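Local coordinates for protein SnoK (Streptomyces nogalater, PDB 5EPA) that acts as a non-heme iron, 2-oxoglutarate-dependent carbocyclase in nogalamycin biosynthesis, at residues A[165-170]-A[193-198]; A[59-64]-A[79-84]. All blocks are in the same frame, centred on the assembly; numbering follows the deposited sequence.

Interaction 1: residues A[165-170]-A[193-198]; sequences SYVPGS and DVWPDY
Val167 and Trp195 meet end to edge where the turn after helix 191-194 is laid against the turn that follows strand 164-166 of the minor sheet of the double-stranded beta-helix, the cupin-type core of PhyH-family enzymes. Val167 opens the type II beta turn that runs to Ser170, close to strand 164-166; its partners come from the type I turn 195-198.

Followed outward from CB, Val167 splits its two methyls between two aromatic rings. CG1, placed opposite the backbone N by a chi1 of -179°, reaches the rim of the indole near the ring plane, 3.9 Å from Trp195 CH2. CG2 takes the other direction and lies at the edge of the phenol, 4.1 Å from Tyr198 CE1. A single branched side chain thus touches both rings of the type I turn, and each contact is apolar and edge-on.

Ser170 adds to the same indole corner with its carbon rather than its oxygen: Ser170 CB comes obliquely to within 3.8 Å of Trp195 CH2. Across the ring system, Tyr198 N lies 3.9 Å above the indole plane of Trp195, offset toward its rim, and within the turn it bonds to Trp195 O. Arg173 makes a cation-pi contact with the indole, and Gln201 touches both Val167 and Trp195.

The side chain of Val167 is about 7 Å from that of the iron ligand His222. What ties the type II turn shut is Val167 O, which takes two bonds from Ser170. Ser170 N donates to Val167 O at 3.1 Å. Ser170 OG, also bonded to Val221 N, donates in the carbonyl plane onto a lone pair at 2.5 Å from Val167 O.

Interaction 2: residues A[59-64]-A[79-84]; sequences EVLEKE and HYVAQA
Val81 meets Val60 and Leu61 through its two methyl groups, one for each neighbour, and these apolar contacts carry most of the packing between the C-terminal end of helix 47-64 and strand 76-81. CG1 of Val81 lies 3.9 Å from CG1 of Val60, while CG2 of Val81 lies 3.8 Å from CD2 of Leu61. The fork is set by the first torsion of Val81: with CG1 opposite the backbone N (chi1 177°), CG2 falls beside that N, and the two methyls diverge toward successive residues of the helix. Both pairs approach at a slant, methyl against methyl. Leu61 starts with its CA-CB bond directed neither at nor from the strand, and it is the end of the side chain, through CD2, that closes the distance.

A looser contact borders this apolar group. Glu64 passes Val81 with its aliphatic part, CG coming within 4.5 Å of Val81 CG1.

The polar bonds lie within the helix or lead outside this pair of segments. Glu64 N bonds to Val60 O along the helix, Val81 pairs through its backbone with Ile119 of the adjacent strand 112-122, and Glu59 OE1 bonds to His88 NE2, joining the helix to a loop.

Seen as a whole, the helix segment runs almost square to the strand, at 87°, with axes 9.4 Å apart at closest approach. Val60 also touches Ile119, and Leu61 touches Met234 on strand 233-242, so the helix end covers several neighbouring strands. This is helix-on-sheet packing on the major antiparallel sheet of the double-stranded beta-helix core characteristic of the PhyH and wider cupin families.

From the N terminus, the chain first meets interaction 2: helix 47-64 ends, strand 67-70 follows, and the return through strand 76-81 closes a short loop with 14 residues between the paired segments. The chain then lays down further strands of both sheets, among them 112-122, 130-133 and 148-153, before interaction 1 opens at strand 164-166. An excursion of 22 intervening residues, nearly all without regular structure, brings segment 193-198 back to it. The two closures stand in series, neither nested nor crossed. Their centres lie 31 Å apart, on opposite sides of the chain's centre: interaction 2 joins a helix to the major sheet, interaction 1 the turn after helix 191-194 to the turn after strand 164-166.

Interaction 1: residues A[165-170]-A[193-198]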
ATOM      1  N   SER A 165      -6.950   7.851  -4.514  1.00 24.21           N
ATOM      2  CA  SER A 165      -8.315   8.088  -4.098  1.00 24.75           C
ATOM      3  C   SER A 165      -8.890   6.858  -3.446  1.00 24.49           C
ATOM      4  O   SER A 165      -8.493   5.744  -3.773  1.00 24.85           O
ATOM      5  CB  SER A 165      -9.209   8.477  -5.286  1.00 25.21           C
ATOM      6  OG  SER A 165      -8.788   9.694  -5.858  1.00 24.98           O
ATOM      7  N   TYR A 166      -9.847   7.066  -2.549  1.00 24.61           N
ATOM      8  CA  TYR A 166     -10.418   5.996  -1.703  1.00 24.36           C
ATOM      9  C   TYR A 166     -11.935   6.090  -1.681  1.00 25.15           C
ATOM     10  O   TYR A 166     -12.495   7.164  -1.844  1.00 25.53           O
ATOM     11  CB  TYR A 166      -9.915   6.132  -0.249  1.00 24.17           C
ATOM     12  CG  TYR A 166      -8.421   6.216  -0.160  1.00 23.47           C
ATOM     13  CD1 TYR A 166      -7.788   7.438  -0.235  1.00 23.66           C
ATOM     14  CD2 TYR A 166      -7.636   5.062  -0.013  1.00 23.02           C
ATOM     15  CE1 TYR A 166      -6.416   7.534  -0.188  1.00 23.45           C
ATOM     16  CE2 TYR A 166      -6.247   5.155   0.073  1.00 22.94           C
ATOM     17  CZ  TYR A 166      -5.644   6.401  -0.015  1.00 23.04           C
ATOM     18  OH  TYR A 166      -4.275   6.531  -0.006  1.00 22.79           O
ATOM     19  N   VAL A 167     -12.587   4.942  -1.552  1.00 25.15           N
ATOM     20  CA  VAL A 167     -14.007   4.891  -1.351  1.00 25.25           C
ATOM     21  C   VAL A 167     -14.267   4.724   0.167  1.00 25.58           C
ATOM     22  O   VAL A 167     -14.138   3.633   0.711  1.00 24.66           O
ATOM     23  CB  VAL A 167     -14.638   3.746  -2.149  1.00 25.45           C
ATOM     24  CG1 VAL A 167     -16.152   3.715  -1.948  1.00 26.31           C
ATOM     25  CG2 VAL A 167     -14.343   3.911  -3.621  1.00 25.31           C
ATOM     26  N   PRO A 168     -14.690   5.818   0.840  1.00 26.26           N
ATOM     27  CA  PRO A 168     -14.974   5.770   2.270  1.00 26.51           C
ATOM     28  C   PRO A 168     -15.938   4.652   2.690  1.00 26.64           C
ATOM     29  O   PRO A 168     -16.992   4.477   2.094  1.00 27.11           O
ATOM     30  CB  PRO A 168     -15.629   7.128   2.545  1.00 27.13           C
ATOM     31  CG  PRO A 168     -15.126   7.999   1.469  1.00 26.99           C
ATOM     32  CD  PRO A 168     -15.063   7.125   0.266  1.00 26.46           C
ATOM     33  N   GLY A 169     -15.559   3.909   3.719  1.00 26.16           N
ATOM     34  CA  GLY A 169     -16.401   2.843   4.281  1.00 26.62           C
ATOM     35  C   GLY A 169     -16.390   1.550   3.489  1.00 26.12           C
ATOM     36  O   GLY A 169     -17.034   0.594   3.877  1.00 26.56           O
ATOM     37  N   SER A 170     -15.645   1.499   2.393  1.00 25.47           N
ATOM     38  CA  SER A 170     -15.692   0.333   1.519  1.00 25.72           C
ATOM     39  C   SER A 170     -15.034  -0.924   2.129  1.00 25.90           C
ATOM     40  O   SER A 170     -15.267  -2.045   1.691  1.00 26.79           O
ATOM     41  CB  SER A 170     -15.079   0.653   0.166  1.00 24.91           C
ATOM     42  OG  SER A 170     -13.761   1.152   0.312  1.00 24.51           O
ATOM     43  N   ASP A 193     -19.338  -5.284 -11.290  1.00 36.75           N
ATOM     44  CA  ASP A 193     -19.995  -6.625 -11.335  1.00 38.89           C
ATOM     45  C   ASP A 193     -19.938  -7.335  -9.975  1.00 37.76           C
ATOM     46  O   ASP A 193     -20.889  -7.941  -9.545  1.00 37.99           O
ATOM     47  CB  ASP A 193     -19.359  -7.502 -12.410  1.00 40.28           C
ATOM     48  CG  ASP A 193     -19.660  -7.005 -13.834  1.00 43.25           C
ATOM     49  OD1 ASP A 193     -20.779  -6.524 -14.104  1.00 45.28           O
ATOM     50  OD2 ASP A 193     -18.775  -7.071 -14.703  1.00 46.29           O
ATOM     51  N   VAL A 194     -18.803  -7.175  -9.290  1.00 36.18           N
ATOM     52  CA  VAL A 194     -18.621  -7.659  -7.926  1.00 34.88           C
ATOM     53  C   VAL A 194     -19.469  -6.885  -6.907  1.00 34.05           C
ATOM     54  O   VAL A 194     -20.153  -7.469  -6.079  1.00 34.96           O
ATOM     55  CB  VAL A 194     -17.171  -7.478  -7.496  1.00 34.64           C
ATOM     56  CG1 VAL A 194     -17.002  -7.919  -6.057  1.00 35.42           C
ATOM     57  CG2 VAL A 194     -16.207  -8.248  -8.398  1.00 34.37           C
ATOM     58  N   TRP A 195     -19.395  -5.559  -6.974  1.00 32.33           N
ATOM     59  CA  TRP A 195     -20.085  -4.637  -6.064  1.00 31.79           C
ATOM     60  C   TRP A 195     -21.034  -3.697  -6.829  1.00 32.32           C
ATOM     61  O   TRP A 195     -20.632  -2.636  -7.233  1.00 31.05           O
ATOM     62  CB  TRP A 195     -19.040  -3.802  -5.334  1.00 30.42           C
ATOM     63  CG  TRP A 195     -19.548  -2.934  -4.240  1.00 30.56           C
ATOM     64  CD1 TRP A 195     -20.744  -3.030  -3.599  1.00 31.79           C
ATOM     65  CD2 TRP A 195     -18.865  -1.841  -3.645  1.00 29.70           C
ATOM     66  NE1 TRP A 195     -20.839  -2.077  -2.635  1.00 31.65           N
ATOM     67  CE2 TRP A 195     -19.700  -1.326  -2.642  1.00 30.15           C
ATOM     68  CE3 TRP A 195     -17.623  -1.235  -3.865  1.00 28.76           C
ATOM     69  CZ2 TRP A 195     -19.338  -0.254  -1.842  1.00 29.69           C
ATOM     70  CZ3 TRP A 195     -17.259  -0.163  -3.074  1.00 28.08           C
ATOM     71  CH2 TRP A 195     -18.130   0.325  -2.077  1.00 28.69           C
ATOM     72  N   PRO A 196     -22.276  -4.119  -7.063  1.00 33.70           N
ATOM     73  CA  PRO A 196     -23.162  -3.347  -7.957  1.00 35.02           C
ATOM     74  C   PRO A 196     -23.317  -1.876  -7.604  1.00 34.77           C
ATOM     75  O   PRO A 196     -23.497  -1.044  -8.487  1.00 34.85           O
ATOM     76  CB  PRO A 196     -24.499  -4.057  -7.813  1.00 36.46           C
ATOM     77  CG  PRO A 196     -24.110  -5.465  -7.518  1.00 36.26           C
ATOM     78  CD  PRO A 196     -22.874  -5.396  -6.667  1.00 34.51           C
ATOM     79  N   ASP A 197     -23.226  -1.557  -6.332  1.00 34.90           N
ATOM     80  CA  ASP A 197     -23.392  -0.176  -5.894  1.00 36.08           C
ATOM     81  C   ASP A 197     -22.112   0.681  -6.016  1.00 34.00           C
ATOM     82  O   ASP A 197     -22.153   1.886  -5.748  1.00 34.74           O
ATOM     83  CB  ASP A 197     -23.887  -0.175  -4.464  1.00 38.38           C
ATOM     84  CG  ASP A 197     -24.774   1.006  -4.155  1.00 41.90           C
ATOM     85  OD1 ASP A 197     -25.807   1.199  -4.834  1.00 43.34           O
ATOM     86  OD2 ASP A 197     -24.399   1.777  -3.227  1.00 45.12           O
ATOM     87  N   TYR A 198     -20.997   0.073  -6.428  1.00 31.21           N
ATOM     88  CA  TYR A 198     -19.722   0.794  -6.572  1.00 29.41           C
ATOM     89  C   TYR A 198     -19.849   2.131  -7.294  1.00 29.70           C
ATOM     90  O   TYR A 198     -19.379   3.138  -6.803  1.00 29.33           O
ATOM     91  CB  TYR A 198     -18.625  -0.066  -7.258  1.00 27.68           C
ATOM     92  CG  TYR A 198     -17.395   0.723  -7.683  1.00 25.91           C
ATOM     93  CD1 TYR A 198     -16.657   1.438  -6.754  1.00 24.94           C
ATOM     94  CD2 TYR A 198     -16.995   0.785  -9.002  1.00 25.48           C
ATOM     95  CE1 TYR A 198     -15.585   2.220  -7.138  1.00 24.02           C
ATOM     96  CE2 TYR A 198     -15.932   1.573  -9.396  1.00 24.73           C
ATOM     97  CZ  TYR A 198     -15.231   2.295  -8.462  1.00 24.06           C
ATOM     98  OH  TYR A 198     -14.102   3.033  -8.825  1.00 23.78           O
TER

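Interaction 2: residues A[59-64]-A[79-84]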
ATOM      1  N   GLU A  59      18.629   3.863  -5.567  1.00 32.39           N
ATOM      2  CA  GLU A  59      19.664   2.857  -5.683  1.00 33.27           C
ATOM      3  C   GLU A  59      19.070   1.479  -6.006  1.00 31.12           C
ATOM      4  O   GLU A  59      19.581   0.769  -6.877  1.00 31.20           O
ATOM      5  CB  GLU A  59      20.520   2.774  -4.417  1.00 35.63           C
ATOM      6  CG  GLU A  59      21.443   3.980  -4.223  1.00 38.29           C
ATOM      7  CD  GLU A  59      22.084   4.014  -2.853  1.00 40.12           C
ATOM      8  OE1 GLU A  59      22.706   3.008  -2.460  1.00 42.50           O
ATOM      9  OE2 GLU A  59      21.929   5.030  -2.139  1.00 42.38           O
ATOM     10  N   VAL A  60      17.970   1.126  -5.353  1.00 28.03           N
ATOM     11  CA  VAL A  60      17.316  -0.140  -5.648  1.00 26.68           C
ATOM     12  C   VAL A  60      16.805  -0.199  -7.121  1.00 26.64           C
ATOM     13  O   VAL A  60      17.016  -1.176  -7.829  1.00 25.93           O
ATOM     14  CB  VAL A  60      16.162  -0.375  -4.700  1.00 25.47           C
ATOM     15  CG1 VAL A  60      15.355  -1.570  -5.131  1.00 24.91           C
ATOM     16  CG2 VAL A  60      16.662  -0.544  -3.292  1.00 25.44           C
ATOM     17  N   LEU A  61      16.174   0.873  -7.581  1.00 26.60           N
ATOM     18  CA  LEU A  61      15.721   0.923  -8.955  1.00 26.99           C
ATOM     19  C   LEU A  61      16.886   0.693  -9.927  1.00 29.13           C
ATOM     20  O   LEU A  61      16.733   0.024 -10.925  1.00 28.67           O
ATOM     21  CB  LEU A  61      15.016   2.250  -9.256  1.00 25.94           C
ATOM     22  CG  LEU A  61      13.620   2.427  -8.630  1.00 24.91           C
ATOM     23  CD1 LEU A  61      13.252   3.894  -8.550  1.00 24.90           C
ATOM     24  CD2 LEU A  61      12.577   1.634  -9.393  1.00 23.93           C
ATOM     25  N   GLU A  62      18.002   1.326  -9.662  1.00 31.47           N
ATOM     26  CA  GLU A  62      19.145   1.229 -10.553  1.00 35.32           C
ATOM     27  C   GLU A  62      19.698  -0.197 -10.567  1.00 34.89           C
ATOM     28  O   GLU A  62      20.012  -0.743 -11.603  1.00 34.57           O
ATOM     29  CB  GLU A  62      20.216   2.280 -10.184  1.00 39.39           C
ATOM     30  CG  GLU A  62      21.471   2.175 -11.041  1.00 45.04           C
ATOM     31  CD  GLU A  62      22.621   1.283 -10.556  1.00 52.85           C
ATOM     32  OE1 GLU A  62      22.488   0.502  -9.576  1.00 58.62           O
ATOM     33  OE2 GLU A  62      23.702   1.340 -11.212  1.00 61.14           O
ATOM     34  N   LYS A  63      19.769  -0.801  -9.401  1.00 34.30           N
ATOM     35  CA  LYS A  63      20.390  -2.112  -9.221  1.00 34.75           C
ATOM     36  C   LYS A  63      19.507  -3.290  -9.669  1.00 33.17           C
ATOM     37  O   LYS A  63      19.951  -4.198 -10.356  1.00 32.05           O
ATOM     38  CB  LYS A  63      20.691  -2.299  -7.742  1.00 36.61           C
ATOM     39  CG  LYS A  63      21.406  -3.630  -7.501  1.00 39.20           C
ATOM     40  CD  LYS A  63      21.961  -3.809  -6.090  1.00 41.84           C
ATOM     41  CE  LYS A  63      22.039  -5.300  -5.778  1.00 43.75           C
ATOM     42  NZ  LYS A  63      22.886  -5.556  -4.604  1.00 45.26           N
ATOM     43  N   GLU A  64      18.238  -3.232  -9.301  1.00 31.44           N
ATOM     44  CA  GLU A  64      17.275  -4.286  -9.620  1.00 31.78           C
ATOM     45  C   GLU A  64      16.602  -4.150 -10.987  1.00 30.98           C
ATOM     46  O   GLU A  64      16.222  -5.144 -11.600  1.00 31.07           O
ATOM     47  CB  GLU A  64      16.137  -4.323  -8.567  1.00 31.82           C
ATOM     48  CG  GLU A  64      16.634  -4.430  -7.134  1.00 32.91           C
ATOM     49  CD  GLU A  64      17.448  -5.696  -6.889  1.00 34.25           C
ATOM     50  OE1 GLU A  64      16.970  -6.792  -7.258  1.00 36.09           O
ATOM     51  OE2 GLU A  64      18.547  -5.603  -6.297  1.00 36.04           O
ATOM     52  N   HIS A  79       5.428   1.916 -12.225  1.00 24.57           N
ATOM     53  CA  HIS A  79       6.727   1.182 -12.248  1.00 24.50           C
ATOM     54  C   HIS A  79       7.018   0.773 -10.835  1.00 23.76           C
ATOM     55  O   HIS A  79       6.935   1.621  -9.929  1.00 23.52           O
ATOM     56  CB  HIS A  79       7.875   2.015 -12.764  1.00 25.19           C
ATOM     57  CG  HIS A  79       7.929   2.094 -14.243  1.00 26.72           C
ATOM     58  ND1 HIS A  79       8.156   3.273 -14.912  1.00 29.00           N
ATOM     59  CD2 HIS A  79       7.766   1.150 -15.196  1.00 27.71           C
ATOM     60  CE1 HIS A  79       8.128   3.056 -16.219  1.00 30.04           C
ATOM     61  NE2 HIS A  79       7.915   1.766 -16.415  1.00 29.38           N
ATOM     62  N   TYR A  80       7.357  -0.500 -10.620  1.00 23.00           N
ATOM     63  CA  TYR A  80       7.566  -0.950  -9.262  1.00 23.07           C
ATOM     64  C   TYR A  80       8.759  -1.874  -9.071  1.00 23.76           C
ATOM     65  O   TYR A  80       9.266  -2.457 -10.016  1.00 24.33           O
ATOM     66  CB  TYR A  80       6.304  -1.627  -8.722  1.00 22.81           C
ATOM     67  CG  TYR A  80       6.013  -2.978  -9.322  1.00 22.78           C
ATOM     68  CD1 TYR A  80       5.262  -3.103 -10.457  1.00 23.03           C
ATOM     69  CD2 TYR A  80       6.433  -4.148  -8.687  1.00 23.44           C
ATOM     70  CE1 TYR A  80       4.953  -4.359 -10.996  1.00 23.96           C
ATOM     71  CE2 TYR A  80       6.129  -5.409  -9.220  1.00 23.63           C
ATOM     72  CZ  TYR A  80       5.393  -5.496 -10.382  1.00 23.45           C
ATOM     73  OH  TYR A  80       5.097  -6.711 -10.910  1.00 24.22           O
ATOM     74  N   VAL A  81       9.189  -1.974  -7.815  1.00 24.08           N
ATOM     75  CA  VAL A  81      10.082  -3.031  -7.355  1.00 24.00           C
ATOM     76  C   VAL A  81       9.424  -3.683  -6.159  1.00 23.65           C
ATOM     77  O   VAL A  81       9.104  -3.004  -5.197  1.00 23.75           O
ATOM     78  CB  VAL A  81      11.436  -2.516  -6.933  1.00 24.62           C
ATOM     79  CG1 VAL A  81      12.308  -3.671  -6.378  1.00 25.15           C
ATOM     80  CG2 VAL A  81      12.131  -1.865  -8.101  1.00 25.29           C
ATOM     81  N   ALA A  82       9.167  -4.990  -6.247  1.00 23.78           N
ATOM     82  CA  ALA A  82       8.480  -5.725  -5.178  1.00 23.28           C
ATOM     83  C   ALA A  82       9.498  -6.236  -4.130  1.00 23.53           C
ATOM     84  O   ALA A  82      10.686  -6.290  -4.386  1.00 22.89           O
ATOM     85  CB  ALA A  82       7.727  -6.889  -5.768  1.00 23.58           C
ATOM     86  N   GLN A  83       8.997  -6.548  -2.930  1.00 23.76           N
ATOM     87  CA  GLN A  83       9.845  -6.943  -1.783  1.00 24.31           C
ATOM     88  C   GLN A  83      10.998  -5.961  -1.609  1.00 24.18           C
ATOM     89  O   GLN A  83      12.135  -6.336  -1.310  1.00 24.53           O
ATOM     90  CB  GLN A  83      10.401  -8.349  -1.968  1.00 25.32           C
ATOM     91  CG  GLN A  83       9.377  -9.456  -1.765  1.00 26.29           C
ATOM     92  CD  GLN A  83       8.343  -9.514  -2.871  1.00 26.80           C
ATOM     93  OE1 GLN A  83       7.140  -9.374  -2.621  1.00 28.82           O
ATOM     94  NE2 GLN A  83       8.791  -9.712  -4.098  1.00 26.84           N
ATOM     95  N   ALA A  84      10.686  -4.704  -1.818  1.00 23.05           N
ATOM     96  CA  ALA A  84      11.696  -3.692  -2.007  1.00 23.18           C
ATOM     97  C   ALA A  84      12.554  -3.472  -0.790  1.00 23.51           C
ATOM     98  O   ALA A  84      13.755  -3.250  -0.920  1.00 24.09           O
ATOM     99  CB  ALA A  84      11.043  -2.347  -2.430  1.00 23.04           C
TER